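Local coordinates for protein transcriptional regulator ComR (PDB 6HU8) that probably binds DNA as a transcriptional regulator of streptococcal competence, in the RNPP family of regulators that respond to signaling peptides, at residues E269-A274 and E288-E293. Residues are numbered along the deposited sequence; the frame is centred on the assembly and turned at random.
Sequences ENYDKA and EKTRAE
Ala-274 of helix 264-279 and Thr-290 of helix 285-296 have the nearest CA atoms of the two segments, 6.9 Å apart. Between their side chains the touch is aliphatic: CB of Ala-274 lies 3.6 Å from CG2 of Thr-290, methyl against methyl. Thr-290 is turned for this by its first torsion (chi1 -66°), which sets CG2 anti to the backbone N and leaves OG1 beside that N, where the hydroxyl hydrogen-bonds to the carbonyl O of Leu-286 one turn earlier in its own helix. The threonine therefore presents carbon to the interface and spends its polar atom locally. Ile-251 and Ile-275 also touch its side chain.

One turn before Ala-274, Tyr-271 reaches across with its ring and hydroxyl. CD1 passes 4.2 Å from the carbonyl O of Thr-290, while the far end of the ring meets the aliphatic part of Glu-293, whose CG lies at the ring edge, near its plane, 3.3 Å from OH of Tyr-271. The glutamate chain bends at chi2, and its carboxylate plane stands 46° from the ring.

Polar partners lie beyond the two segments. OH of Tyr-271 hydrogen-bonds to Asp-297 and Lys-255, and Lys-255 also forms a salt bridge with OE2 of Glu-293, so one lysine of helix 246-261 joins both polar ends.

The segment axes run nearly antiparallel, at 167° and 9.7 Å apart, within the ComR tetratricopeptide region; antiparallel helix packing of this kind is characteristic of tetratricopeptide-type folds. No hydrogen bond links the two segments directly: van der Waals packing holds the buried middle, whereas the tyrosine hydroxyl and glutamate carboxylate are tied together through a shared lysine, whose positive charge probably helps stabilise the carboxylate.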
ATOM      1  N   GLU A 269      29.722   7.155   9.101  1.00 34.96           N
ATOM      2  CA  GLU A 269      29.632   7.897   7.840  1.00 38.34           C
ATOM      3  C   GLU A 269      28.185   8.011   7.359  1.00 37.93           C
ATOM      4  O   GLU A 269      27.742   9.085   6.931  1.00 34.96           O
ATOM      5  CB  GLU A 269      30.497   7.225   6.764  1.00 38.68           C
ATOM      6  CG  GLU A 269      32.003   7.262   7.097  1.00 42.22           C
ATOM      7  CD  GLU A 269      32.862   6.485   6.116  1.00 45.92           C
ATOM      8  OE1 GLU A 269      32.298   5.766   5.262  1.00 48.89           O
ATOM      9  OE2 GLU A 269      34.108   6.586   6.213  1.00 52.76           O
ATOM     10  N   ASN A 270      27.438   6.910   7.442  1.00 33.27           N
ATOM     11  CA  ASN A 270      26.053   6.899   6.981  1.00 32.04           C
ATOM     12  C   ASN A 270      25.133   7.739   7.875  1.00 36.59           C
ATOM     13  O   ASN A 270      24.263   8.458   7.360  1.00 34.77           O
ATOM     14  CB  ASN A 270      25.547   5.456   6.871  1.00 34.18           C
ATOM     15  CG  ASN A 270      26.204   4.706   5.715  1.00 39.82           C
ATOM     16  OD1 ASN A 270      26.506   5.300   4.674  1.00 46.78           O
ATOM     17  ND2 ASN A 270      26.423   3.412   5.886  1.00 39.97           N
ATOM     18  N   TYR A 271      25.342   7.701   9.192  1.00 32.65           N
ATOM     19  CA  TYR A 271      24.614   8.621  10.074  1.00 33.73           C
ATOM     20  C   TYR A 271      24.972  10.071   9.756  1.00 35.88           C
ATOM     21  O   TYR A 271      24.101  10.949   9.791  1.00 34.95           O
ATOM     22  CB  TYR A 271      24.902   8.341  11.549  1.00 34.70           C
ATOM     23  CG  TYR A 271      23.901   7.409  12.201  1.00 31.98           C
ATOM     24  CD1 TYR A 271      22.561   7.775  12.343  1.00 34.45           C
ATOM     25  CD2 TYR A 271      24.301   6.173  12.691  1.00 34.39           C
ATOM     26  CE1 TYR A 271      21.633   6.914  12.930  1.00 36.29           C
ATOM     27  CE2 TYR A 271      23.384   5.310  13.286  1.00 34.30           C
ATOM     28  CZ  TYR A 271      22.059   5.687  13.405  1.00 37.02           C
ATOM     29  OH  TYR A 271      21.157   4.831  14.002  1.00 38.66           O
ATOM     30  N   ASP A 272      26.241  10.334   9.447  1.00 32.59           N
ATOM     31  CA  ASP A 272      26.653  11.707   9.151  1.00 35.61           C
ATOM     32  C   ASP A 272      26.024  12.219   7.862  1.00 35.23           C
ATOM     33  O   ASP A 272      25.665  13.404   7.770  1.00 36.57           O
ATOM     34  CB  ASP A 272      28.184  11.833   9.062  1.00 33.52           C
ATOM     35  CG  ASP A 272      28.849  11.915  10.422  1.00 40.37           C
ATOM     36  OD1 ASP A 272      28.141  12.058  11.446  1.00 40.59           O
ATOM     37  OD2 ASP A 272      30.100  11.866  10.465  1.00 40.88           O
ATOM     38  N   LYS A 273      25.905  11.348   6.862  1.00 34.00           N
ATOM     39  CA  LYS A 273      25.138  11.677   5.663  1.00 34.68           C
ATOM     40  C   LYS A 273      23.689  12.022   5.997  1.00 38.58           C
ATOM     41  O   LYS A 273      23.140  12.993   5.467  1.00 36.68           O
ATOM     42  CB  LYS A 273      25.161  10.518   4.668  1.00 41.72           C
ATOM     43  CG  LYS A 273      26.443  10.398   3.870  1.00 39.73           C
ATOM     44  CD  LYS A 273      26.368   9.211   2.905  1.00 45.53           C
ATOM     45  CE  LYS A 273      27.700   9.010   2.180  1.00 51.47           C
ATOM     46  NZ  LYS A 273      27.774   7.711   1.463  1.00 52.59           N
ATOM     47  N   ALA A 274      23.056  11.205   6.844  1.00 33.11           N
ATOM     48  CA  ALA A 274      21.702  11.491   7.318  1.00 30.89           C
ATOM     49  C   ALA A 274      21.589  12.850   8.016  1.00 32.52           C
ATOM     50  O   ALA A 274      20.625  13.594   7.800  1.00 34.62           O
ATOM     51  CB  ALA A 274      21.226  10.363   8.278  1.00 34.90           C
ATOM     52  N   GLU A 288      17.654  16.910  14.683  1.00 33.69           N
ATOM     53  CA  GLU A 288      17.777  16.584  16.099  1.00 38.09           C
ATOM     54  C   GLU A 288      17.495  15.094  16.325  1.00 34.82           C
ATOM     55  O   GLU A 288      18.238  14.423  17.031  1.00 39.00           O
ATOM     56  CB  GLU A 288      16.816  17.423  16.943  1.00 44.45           C
ATOM     57  CG  GLU A 288      17.094  18.924  16.909  1.00 49.77           C
ATOM     58  CD  GLU A 288      15.863  19.760  17.262  1.00 54.69           C
ATOM     59  OE1 GLU A 288      14.829  19.182  17.703  1.00 54.45           O
ATOM     60  OE2 GLU A 288      15.925  20.999  17.082  1.00 60.03           O
ATOM     61  N   LYS A 289      16.411  14.601  15.739  1.00 37.69           N
ATOM     62  CA  LYS A 289      16.051  13.184  15.871  1.00 38.54           C
ATOM     63  C   LYS A 289      17.183  12.296  15.343  1.00 41.45           C
ATOM     64  O   LYS A 289      17.560  11.316  15.982  1.00 42.60           O
ATOM     65  CB  LYS A 289      14.741  12.903  15.112  1.00 42.75           C
ATOM     66  CG  LYS A 289      14.251  11.443  15.135  1.00 48.00           C
ATOM     67  CD  LYS A 289      13.163  11.198  14.061  1.00 51.76           C
ATOM     68  CE  LYS A 289      13.699  10.361  12.883  1.00 57.09           C
ATOM     69  NZ  LYS A 289      15.077  10.786  12.396  1.00 48.58           N
ATOM     70  N   THR A 290      17.725  12.639  14.174  1.00 36.57           N
ATOM     71  CA  THR A 290      18.780  11.837  13.560  1.00 34.74           C
ATOM     72  C   THR A 290      20.051  11.833  14.404  1.00 41.95           C
ATOM     73  O   THR A 290      20.692  10.788  14.578  1.00 34.62           O
ATOM     74  CB  THR A 290      19.111  12.340  12.156  1.00 33.18           C
ATOM     75  OG1 THR A 290      17.976  12.137  11.312  1.00 36.30           O
ATOM     76  CG2 THR A 290      20.304  11.580  11.571  1.00 31.72           C
ATOM     77  N   ARG A 291      20.403  13.007  14.929  1.00 36.87           N
ATOM     78  CA  ARG A 291      21.567  13.164  15.790  1.00 39.87           C
ATOM     79  C   ARG A 291      21.384  12.337  17.056  1.00 41.35           C
ATOM     80  O   ARG A 291      22.316  11.701  17.519  1.00 39.17           O
ATOM     81  CB  ARG A 291      21.785  14.650  16.124  1.00 42.34           C
ATOM     82  CG  ARG A 291      23.190  15.017  16.499  1.00 47.85           C
ATOM     83  CD  ARG A 291      23.314  16.511  16.867  1.00 48.37           C
ATOM     84  NE  ARG A 291      23.192  17.392  15.706  1.00 45.18           N
ATOM     85  CZ  ARG A 291      24.170  17.579  14.834  1.00 45.86           C
ATOM     86  NH1 ARG A 291      25.324  16.930  15.002  1.00 49.17           N
ATOM     87  NH2 ARG A 291      24.000  18.396  13.799  1.00 40.77           N
ATOM     88  N   ALA A 292      20.168  12.318  17.594  1.00 43.68           N
ATOM     89  CA  ALA A 292      19.892  11.532  18.793  1.00 41.68           C
ATOM     90  C   ALA A 292      19.986  10.033  18.509  1.00 43.54           C
ATOM     91  O   ALA A 292      20.383   9.259  19.376  1.00 44.92           O
ATOM     92  CB  ALA A 292      18.532  11.870  19.339  1.00 44.87           C
ATOM     93  N   GLU A 293      19.603   9.622  17.304  1.00 42.12           N
ATOM     94  CA  GLU A 293      19.592   8.196  16.967  1.00 43.95           C
ATOM     95  C   GLU A 293      21.025   7.688  16.790  1.00 43.10           C
ATOM     96  O   GLU A 293      21.362   6.579  17.219  1.00 39.77           O
ATOM     97  CB  GLU A 293      18.768   7.949  15.705  1.00 40.58           C
ATOM     98  CG  GLU A 293      18.609   6.484  15.344  1.00 44.59           C
ATOM     99  CD  GLU A 293      17.578   5.770  16.216  1.00 51.11           C
ATOM    100  OE1 GLU A 293      16.915   6.457  17.023  1.00 51.99           O
ATOM    101  OE2 GLU A 293      17.422   4.530  16.094  1.00 47.59           O
TER